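Local coordinates for uncharacterized protein (Danio rerio, PDB 4LD1) that forms the G-box domain of a centrosomal protein and probably contributes to centriole architecture and elongation, possibly also binding other protein domains, at residues 141-153 / 156-168. Residues are numbered along the deposited sequence; the frame is centred on the assembly and turned at random. Where two conformers were deposited one is given.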
ATOM      1  N   THR A 141      -8.913 -15.304 -19.361  1.00 23.41           N
ATOM      2  CA  THR A 141     -10.328 -15.428 -19.005  1.00 25.68           C
ATOM      3  C   THR A 141     -10.636 -16.925 -18.809  1.00 23.44           C
ATOM      4  O   THR A 141      -9.799 -17.796 -19.076  1.00 24.22           O
ATOM      5  CB  THR A 141     -11.282 -14.810 -20.123  1.00 20.70           C
ATOM      6  OG1 THR A 141     -11.374 -15.674 -21.261  1.00 24.90           O
ATOM      7  CG2 THR A 141     -10.774 -13.467 -20.614  1.00 26.86           C
ATOM      8  N   ALA A 142     -11.854 -17.236 -18.405  1.00 19.28           N
ATOM      9  CA  ALA A 142     -12.299 -18.627 -18.336  1.00 19.89           C
ATOM     10  C   ALA A 142     -12.238 -19.356 -19.686  1.00 21.85           C
ATOM     11  O   ALA A 142     -11.997 -20.553 -19.718  1.00 30.75           O
ATOM     12  CB  ALA A 142     -13.699 -18.687 -17.801  1.00 20.39           C
ATOM     13  N   ASP A 143     -12.480 -18.645 -20.783  1.00 21.14           N
ATOM     14  CA  ASP A 143     -12.630 -19.281 -22.088  1.00 25.82           C
ATOM     15  C   ASP A 143     -11.357 -19.248 -22.925  1.00 28.63           C
ATOM     16  O   ASP A 143     -11.213 -20.051 -23.850  1.00 29.21           O
ATOM     17  CB  ASP A 143     -13.767 -18.608 -22.842  1.00 32.91           C
ATOM     18  CG  ASP A 143     -15.132 -18.924 -22.244  1.00 35.28           C
ATOM     19  OD1 ASP A 143     -15.276 -19.988 -21.595  1.00 39.04           O
ATOM     20  OD2 ASP A 143     -16.060 -18.102 -22.422  1.00 49.12           O
ATOM     21  N   PHE A 144     -10.441 -18.344 -22.598  1.00 26.38           N
ATOM     22  CA  PHE A 144      -9.241 -18.180 -23.399  1.00 23.68           C
ATOM     23  C   PHE A 144      -8.171 -17.325 -22.736  1.00 23.77           C
ATOM     24  O   PHE A 144      -8.444 -16.619 -21.756  1.00 26.50           O
ATOM     25  CB  PHE A 144      -9.598 -17.588 -24.772  1.00 26.32           C
ATOM     26  CG  PHE A 144     -10.304 -16.258 -24.710  1.00 27.07           C
ATOM     27  CD1 PHE A 144      -9.605 -15.102 -24.419  1.00 24.29           C
ATOM     28  CD2 PHE A 144     -11.661 -16.167 -24.954  1.00 29.70           C
ATOM     29  CE1 PHE A 144     -10.248 -13.872 -24.370  1.00 29.30           C
ATOM     30  CE2 PHE A 144     -12.313 -14.946 -24.912  1.00 30.17           C
ATOM     31  CZ  PHE A 144     -11.602 -13.794 -24.615  1.00 33.46           C
ATOM     32  N   LYS A 145      -6.943 -17.440 -23.243  1.00 21.74           N
ATOM     33  CA  LYS A 145      -5.876 -16.468 -22.998  1.00 25.31           C
ATOM     34  C   LYS A 145      -5.670 -15.756 -24.317  1.00 24.04           C
ATOM     35  O   LYS A 145      -5.586 -16.404 -25.370  1.00 27.62           O
ATOM     36  CB  LYS A 145      -4.575 -17.157 -22.572  1.00 31.40           C
ATOM     37  CG  LYS A 145      -3.336 -16.267 -22.553  1.00 43.42           C
ATOM     38  CD  LYS A 145      -2.062 -17.066 -22.193  1.00 55.61           C
ATOM     39  CE  LYS A 145      -1.331 -17.680 -23.397  1.00 61.62           C
ATOM     40  NZ  LYS A 145      -1.413 -16.896 -24.682  1.00 59.94           N
ATOM     41  N   ARG A 146      -5.630 -14.443 -24.307  1.00 24.67           N
ATOM     42  CA  ARG A 146      -5.528 -13.653 -25.520  1.00 25.01           C
ATOM     43  C   ARG A 146      -4.447 -12.627 -25.399  1.00 21.88           C
ATOM     44  O   ARG A 146      -4.355 -11.964 -24.361  1.00 25.43           O
ATOM     45  CB  ARG A 146      -6.863 -12.979 -25.810  1.00 26.09           C
ATOM     46  CG  ARG A 146      -6.849 -11.985 -26.941  1.00 25.94           C
ATOM     47  CD  ARG A 146      -8.245 -11.528 -27.211  1.00 29.69           C
ATOM     48  NE  ARG A 146      -9.030 -12.605 -27.792  1.00 32.75           N
ATOM     49  CZ  ARG A 146     -10.355 -12.608 -27.895  1.00 34.91           C
ATOM     50  NH1 ARG A 146     -11.063 -11.599 -27.410  1.00 41.30           N
ATOM     51  NH2 ARG A 146     -10.971 -13.638 -28.466  1.00 39.17           N
ATOM     52  N   ARG A 147      -3.628 -12.476 -26.416  1.00 21.77           N
ATOM     53  CA  ARG A 147      -2.524 -11.531 -26.394  1.00 23.24           C
ATOM     54  C   ARG A 147      -2.417 -10.738 -27.690  1.00 22.82           C
ATOM     55  O   ARG A 147      -2.593 -11.287 -28.792  1.00 24.11           O
ATOM     56  CB  ARG A 147      -1.222 -12.283 -26.137  1.00 22.99           C
ATOM     57  CG  ARG A 147       0.009 -11.415 -26.067  1.00 27.48           C
ATOM     58  CD  ARG A 147       1.177 -12.228 -25.551  1.00 29.54           C
ATOM     59  NE  ARG A 147       2.407 -11.456 -25.435  1.00 37.64           N
ATOM     60  CZ  ARG A 147       3.447 -11.830 -24.703  1.00 50.30           C
ATOM     61  NH1 ARG A 147       3.406 -12.968 -24.028  1.00 53.29           N
ATOM     62  NH2 ARG A 147       4.534 -11.070 -24.643  1.00 60.74           N
ATOM     63  N   GLU A 148      -2.150  -9.441 -27.526  1.00 21.27           N
ATOM     64  CA  GLU A 148      -1.818  -8.519 -28.607  1.00 23.69           C
ATOM     65  C   GLU A 148      -0.335  -8.555 -28.914  1.00 23.16           C
ATOM     66  O   GLU A 148       0.488  -8.664 -27.993  1.00 23.51           O
ATOM     67  CB  GLU A 148      -2.122  -7.085 -28.171  1.00 28.77           C
ATOM     68  CG  GLU A 148      -3.479  -6.859 -27.609  1.00 31.91           C
ATOM     69  CD  GLU A 148      -3.663  -5.450 -27.060  1.00 33.19           C
ATOM     70  OE1 GLU A 148      -2.756  -4.882 -26.362  1.00 29.49           O
ATOM     71  OE2 GLU A 148      -4.743  -4.904 -27.322  1.00 42.24           O
ATOM     72  N   TYR A 149       0.005  -8.408 -30.193  1.00 22.27           N
ATOM     73  CA  TYR A 149       1.386  -8.403 -30.632  1.00 23.90           C
ATOM     74  C   TYR A 149       1.669  -7.116 -31.396  1.00 20.78           C
ATOM     75  O   TYR A 149       0.750  -6.519 -31.985  1.00 22.74           O
ATOM     76  CB  TYR A 149       1.624  -9.621 -31.527  1.00 25.12           C
ATOM     77  CG  TYR A 149       1.584 -10.896 -30.737  1.00 25.73           C
ATOM     78  CD1 TYR A 149       0.379 -11.504 -30.435  1.00 26.01           C
ATOM     79  CD2 TYR A 149       2.745 -11.470 -30.254  1.00 29.45           C
ATOM     80  CE1 TYR A 149       0.332 -12.656 -29.697  1.00 28.10           C
ATOM     81  CE2 TYR A 149       2.707 -12.636 -29.512  1.00 30.66           C
ATOM     82  CZ  TYR A 149       1.495 -13.219 -29.240  1.00 29.79           C
ATOM     83  OH  TYR A 149       1.436 -14.377 -28.500  1.00 37.05           O
ATOM     84  N   PRO A 150       2.938  -6.687 -31.423  1.00 24.28           N
ATOM     85  CA  PRO A 150       3.244  -5.395 -32.049  1.00 24.58           C
ATOM     86  C   PRO A 150       3.087  -5.375 -33.566  1.00 24.87           C
ATOM     87  O   PRO A 150       3.028  -4.282 -34.138  1.00 29.82           O
ATOM     88  CB  PRO A 150       4.699  -5.136 -31.631  1.00 27.35           C
ATOM     89  CG  PRO A 150       5.265  -6.500 -31.385  1.00 26.45           C
ATOM     90  CD  PRO A 150       4.130  -7.295 -30.801  1.00 23.90           C
ATOM     91  N   ASP A 151       3.004  -6.540 -34.202  1.00 25.12           N
ATOM     92  CA  ASP A 151       2.757  -6.610 -35.636  1.00 26.19           C
ATOM     93  C   ASP A 151       1.268  -6.437 -35.946  1.00 30.84           C
ATOM     94  O   ASP A 151       0.864  -6.521 -37.103  1.00 30.22           O
ATOM     95  CB  ASP A 151       3.313  -7.915 -36.236  1.00 28.62           C
ATOM     96  CG  ASP A 151       2.551  -9.166 -35.795  1.00 30.63           C
ATOM     97  OD1 ASP A 151       1.629  -9.073 -34.960  1.00 27.89           O
ATOM     98  OD2 ASP A 151       2.891 -10.265 -36.296  1.00 35.82           O
ATOM     99  N   GLY A 152       0.461  -6.204 -34.909  1.00 23.95           N
ATOM    100  CA  GLY A 152      -0.942  -5.885 -35.077  1.00 26.46           C
ATOM    101  C   GLY A 152      -1.859  -7.095 -34.985  1.00 27.66           C
ATOM    102  O   GLY A 152      -3.082  -6.963 -35.016  1.00 29.02           O
ATOM    103  N   THR A 153      -1.276  -8.282 -34.888  1.00 23.33           N
ATOM    104  CA  THR A 153      -2.073  -9.474 -34.698  1.00 25.25           C
ATOM    105  C   THR A 153      -2.528  -9.608 -33.238  1.00 21.94           C
ATOM    106  O   THR A 153      -1.949  -9.033 -32.304  1.00 24.05           O
ATOM    107  CB  THR A 153      -1.327 -10.762 -35.106  1.00 27.00           C
ATOM    108  OG1 THR A 153      -0.154 -10.933 -34.301  1.00 27.73           O
ATOM    109  CG2 THR A 153      -0.953 -10.737 -36.598  1.00 32.40           C
ATOM    110  N   THR A 156      -5.408 -15.809 -29.741  1.00 25.97           N
ATOM    111  CA  THR A 156      -6.249 -16.296 -28.685  1.00 26.53           C
ATOM    112  C   THR A 156      -6.051 -17.781 -28.600  1.00 24.53           C
ATOM    113  O   THR A 156      -6.157 -18.472 -29.619  1.00 28.94           O
ATOM    114  CB  THR A 156      -7.734 -15.988 -28.951  1.00 30.01           C
ATOM    115  OG1 THR A 156      -7.909 -14.575 -29.139  1.00 29.83           O
ATOM    116  CG2 THR A 156      -8.601 -16.435 -27.764  1.00 26.30           C
ATOM    117  N   VAL A 157      -5.709 -18.302 -27.440  1.00 24.17           N
ATOM    118  CA  VAL A 157      -5.679 -19.734 -27.210  1.00 23.34           C
ATOM    119  C   VAL A 157      -6.849 -20.095 -26.296  1.00 23.72           C
ATOM    120  O   VAL A 157      -6.924 -19.671 -25.134  1.00 25.03           O
ATOM    121  CB  VAL A 157      -4.369 -20.170 -26.565  1.00 26.23           C
ATOM    122  CG1 VAL A 157      -4.321 -21.675 -26.397  1.00 32.92           C
ATOM    123  CG2 VAL A 157      -3.195 -19.670 -27.406  1.00 33.70           C
ATOM    124  N   TYR A 158      -7.778 -20.872 -26.842  1.00 27.67           N
ATOM    125  CA  TYR A 158      -9.004 -21.202 -26.123  1.00 27.28           C
ATOM    126  C   TYR A 158      -8.791 -22.387 -25.201  1.00 30.31           C
ATOM    127  O   TYR A 158      -7.786 -23.085 -25.300  1.00 32.47           O
ATOM    128  CB  TYR A 158     -10.140 -21.495 -27.105  1.00 27.15           C
ATOM    129  CG  TYR A 158     -10.607 -20.257 -27.828  1.00 31.84           C
ATOM    130  CD1 TYR A 158     -10.011 -19.855 -29.013  1.00 27.63           C
ATOM    131  CD2 TYR A 158     -11.623 -19.469 -27.301  1.00 32.74           C
ATOM    132  CE1 TYR A 158     -10.426 -18.703 -29.663  1.00 32.50           C
ATOM    133  CE2 TYR A 158     -12.042 -18.318 -27.935  1.00 38.14           C
ATOM    134  CZ  TYR A 158     -11.443 -17.938 -29.119  1.00 37.10           C
ATOM    135  OH  TYR A 158     -11.857 -16.785 -29.762  1.00 44.07           O
ATOM    136  N   SER A 159      -9.758 -22.594 -24.310  0.66 30.00           N
ATOM    137  CA  SER A 159      -9.712 -23.657 -23.317  0.66 32.61           C
ATOM    138  C   SER A 159      -9.607 -25.052 -23.929  0.66 39.47           C
ATOM    139  O   SER A 159      -9.079 -25.970 -23.298  0.66 45.39           O
ATOM    140  CB  SER A 159     -10.955 -23.581 -22.420  0.66 37.30           C
ATOM    141  OG  SER A 159     -12.149 -23.525 -23.189  0.66 41.51           O
ATOM    142  N   ASP A 160     -10.113 -25.202 -25.151  1.00 36.83           N
ATOM    143  CA  ASP A 160     -10.068 -26.481 -25.864  1.00 37.48           C
ATOM    144  C   ASP A 160      -8.751 -26.679 -26.618  1.00 34.81           C
ATOM    145  O   ASP A 160      -8.564 -27.698 -27.279  1.00 42.03           O
ATOM    146  CB  ASP A 160     -11.263 -26.638 -26.825  1.00 47.30           C
ATOM    147  CG  ASP A 160     -11.267 -25.613 -27.952  1.00 47.82           C
ATOM    148  OD1 ASP A 160     -12.274 -25.546 -28.686  1.00 52.49           O
ATOM    149  OD2 ASP A 160     -10.279 -24.869 -28.113  1.00 34.89           O
ATOM    150  N   GLY A 161      -7.860 -25.694 -26.536  1.00 33.69           N
ATOM    151  CA  GLY A 161      -6.522 -25.816 -27.093  1.00 34.60           C
ATOM    152  C   GLY A 161      -6.351 -25.202 -28.472  1.00 30.43           C
ATOM    153  O   GLY A 161      -5.237 -25.106 -28.979  1.00 31.14           O
ATOM    154  N   ARG A 162      -7.444 -24.789 -29.097  1.00 24.31           N
ATOM    155  CA  ARG A 162      -7.315 -24.218 -30.425  1.00 23.29           C
ATOM    156  C   ARG A 162      -6.724 -22.827 -30.317  1.00 21.99           C
ATOM    157  O   ARG A 162      -6.924 -22.124 -29.319  1.00 24.06           O
ATOM    158  CB  ARG A 162      -8.640 -24.216 -31.184  1.00 33.71           C
ATOM    159  CG  ARG A 162      -9.556 -23.068 -30.896  1.00 34.16           C
ATOM    160  CD  ARG A 162     -10.839 -23.196 -31.705  1.00 30.46           C
ATOM    161  NE  ARG A 162     -11.690 -22.025 -31.531  1.00 30.07           N
ATOM    162  CZ  ARG A 162     -12.554 -21.851 -30.535  1.00 35.63           C
ATOM    163  NH1 ARG A 162     -13.274 -20.742 -30.485  1.00 42.53           N
ATOM    164  NH2 ARG A 162     -12.701 -22.769 -29.589  1.00 37.68           N
ATOM    165  N   GLN A 163      -5.969 -22.463 -31.348  1.00 23.57           N
ATOM    166  CA  GLN A 163      -5.307 -21.174 -31.416  1.00 24.53           C
ATOM    167  C   GLN A 163      -5.842 -20.394 -32.591  1.00 23.68           C
ATOM    168  O   GLN A 163      -5.854 -20.902 -33.723  1.00 28.23           O
ATOM    169  CB  GLN A 163      -3.806 -21.369 -31.558  1.00 27.05           C
ATOM    170  CG  GLN A 163      -3.200 -22.170 -30.443  1.00 34.00           C
ATOM    171  CD  GLN A 163      -1.689 -22.181 -30.471  1.00 52.99           C
ATOM    172  OE1 GLN A 163      -1.063 -21.518 -31.300  1.00 56.80           O
ATOM    173  NE2 GLN A 163      -1.090 -22.942 -29.558  1.00 61.23           N
ATOM    174  N   GLU A 164      -6.302 -19.177 -32.347  1.00 24.90           N
ATOM    175  CA  GLU A 164      -6.827 -18.330 -33.388  1.00 26.44           C
ATOM    176  C   GLU A 164      -6.010 -17.081 -33.495  1.00 26.75           C
ATOM    177  O   GLU A 164      -5.774 -16.402 -32.484  1.00 32.37           O
ATOM    178  CB  GLU A 164      -8.278 -17.952 -33.123  1.00 26.38           C
ATOM    179  CG  GLU A 164      -9.218 -19.121 -33.146  1.00 29.77           C
ATOM    180  CD  GLU A 164     -10.673 -18.724 -33.294  1.00 41.26           C
ATOM    181  OE1 GLU A 164     -10.956 -17.521 -33.523  1.00 39.89           O
ATOM    182  OE2 GLU A 164     -11.533 -19.631 -33.182  1.00 35.93           O
ATOM    183  N   THR A 165      -5.522 -16.769 -34.674  1.00 23.36           N
ATOM    184  CA  THR A 165      -4.833 -15.531 -34.971  1.00 24.83           C
ATOM    185  C   THR A 165      -5.696 -14.647 -35.849  1.00 24.90           C
ATOM    186  O   THR A 165      -6.083 -15.035 -36.951  1.00 25.97           O
ATOM    187  CB  THR A 165      -3.503 -15.787 -35.684  1.00 29.18           C
ATOM    188  OG1 THR A 165      -2.691 -16.650 -34.878  1.00 31.15           O
ATOM    189  CG2 THR A 165      -2.758 -14.460 -35.947  1.00 27.25           C
ATOM    190  N   GLN A 166      -6.000 -13.464 -35.331  1.00 24.49           N
ATOM    191  CA  GLN A 166      -6.704 -12.439 -36.063  1.00 27.32           C
ATOM    192  C   GLN A 166      -5.684 -11.456 -36.610  1.00 25.25           C
ATOM    193  O   GLN A 166      -4.901 -10.836 -35.843  1.00 27.02           O
ATOM    194  CB  GLN A 166      -7.699 -11.729 -35.140  1.00 28.03           C
ATOM    195  CG  GLN A 166      -8.434 -10.569 -35.778  1.00 33.78           C
ATOM    196  CD  GLN A 166      -9.353 -11.009 -36.902  1.00 40.02           C
ATOM    197  OE1 GLN A 166     -10.250 -11.823 -36.699  1.00 45.72           O
ATOM    198  NE2 GLN A 166      -9.125 -10.479 -38.091  1.00 40.43           N
ATOM    199  N   TYR A 167      -5.695 -11.270 -37.912  1.00 29.00           N
ATOM    200  CA  TYR A 167      -4.767 -10.391 -38.586  1.00 28.32           C
ATOM    201  C   TYR A 167      -5.356  -8.997 -38.699  1.00 34.95           C
ATOM    202  O   TYR A 167      -6.578  -8.836 -38.792  1.00 36.30           O
ATOM    203  CB  TYR A 167      -4.441 -10.972 -39.965  1.00 30.29           C
ATOM    204  CG  TYR A 167      -3.667 -12.255 -39.849  1.00 33.29           C
ATOM    205  CD1 TYR A 167      -2.295 -12.232 -39.650  1.00 37.93           C
ATOM    206  CD2 TYR A 167      -4.305 -13.481 -39.863  1.00 34.34           C
ATOM    207  CE1 TYR A 167      -1.574 -13.395 -39.508  1.00 38.44           C
ATOM    208  CE2 TYR A 167      -3.591 -14.653 -39.729  1.00 39.74           C
ATOM    209  CZ  TYR A 167      -2.225 -14.605 -39.548  1.00 40.24           C
ATOM    210  OH  TYR A 167      -1.502 -15.771 -39.402  1.00 44.39           O
ATOM    211  N   PRO A 168      -4.490  -7.981 -38.689  1.00 33.79           N
ATOM    212  CA  PRO A 168      -4.965  -6.601 -38.793  1.00 38.88           C
ATOM    213  C   PRO A 168      -5.491  -6.269 -40.184  1.00 44.91           C
ATOM    214  O   PRO A 168      -5.127  -6.923 -41.164  1.00 45.96           O
ATOM    215  CB  PRO A 168      -3.717  -5.774 -38.460  1.00 40.04           C
ATOM    216  CG  PRO A 168      -2.564  -6.654 -38.821  1.00 36.21           C
ATOM    217  CD  PRO A 168      -3.024  -8.066 -38.562  1.00 31.29           C
TER
HETATM  218  O   HOH W   1     -14.321 -22.592 -21.471  1.00 49.23           O
HETATM  219  O   HOH W   2      -5.658  -8.043 -35.332  1.00 32.17           O
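R146 reaches across to T156, its guanidinium held in a row with the rings of F144 and Y158 on one face of the antiparallel pair 144-148 and 156-158. R146 NE donates to T156 OG1 at 2.6 Å, nearly straight (163°) and close to the guanidinium plane, and NH2 adds a weak bond to the same oxygen. A bend at chi3 (-70°) turns the guanidinium so that its edge meets T156 OG1 and one face turns to the F144 ring; F144 CZ lies 3.5 Å above the guanidinium plane, offset toward its rim, and Y158 OH sits at the guanidinium edge, in plane. The F144 and Y158 side chains run alongside one another, their rings oblique, with planes 72° apart, F144 CD2 to Y158 CE2 being 3.7 Å. T156 CG2 packs against F144 CB at 3.4 Å and also reaches one face of the Y158 ring; R162 NH1 lies over the other. K145 N bonds to V157 O (2.9 Å) and V157 N to K145 O (2.8 Å). Beyond them, S159 N bonds to D143 O. At the far end a water donates to both G152 O and Q166 O. Such successive hairpins, with type I turns at Y149–G152 and Y158–G161, build the extended antiparallel β-structure of the G-box.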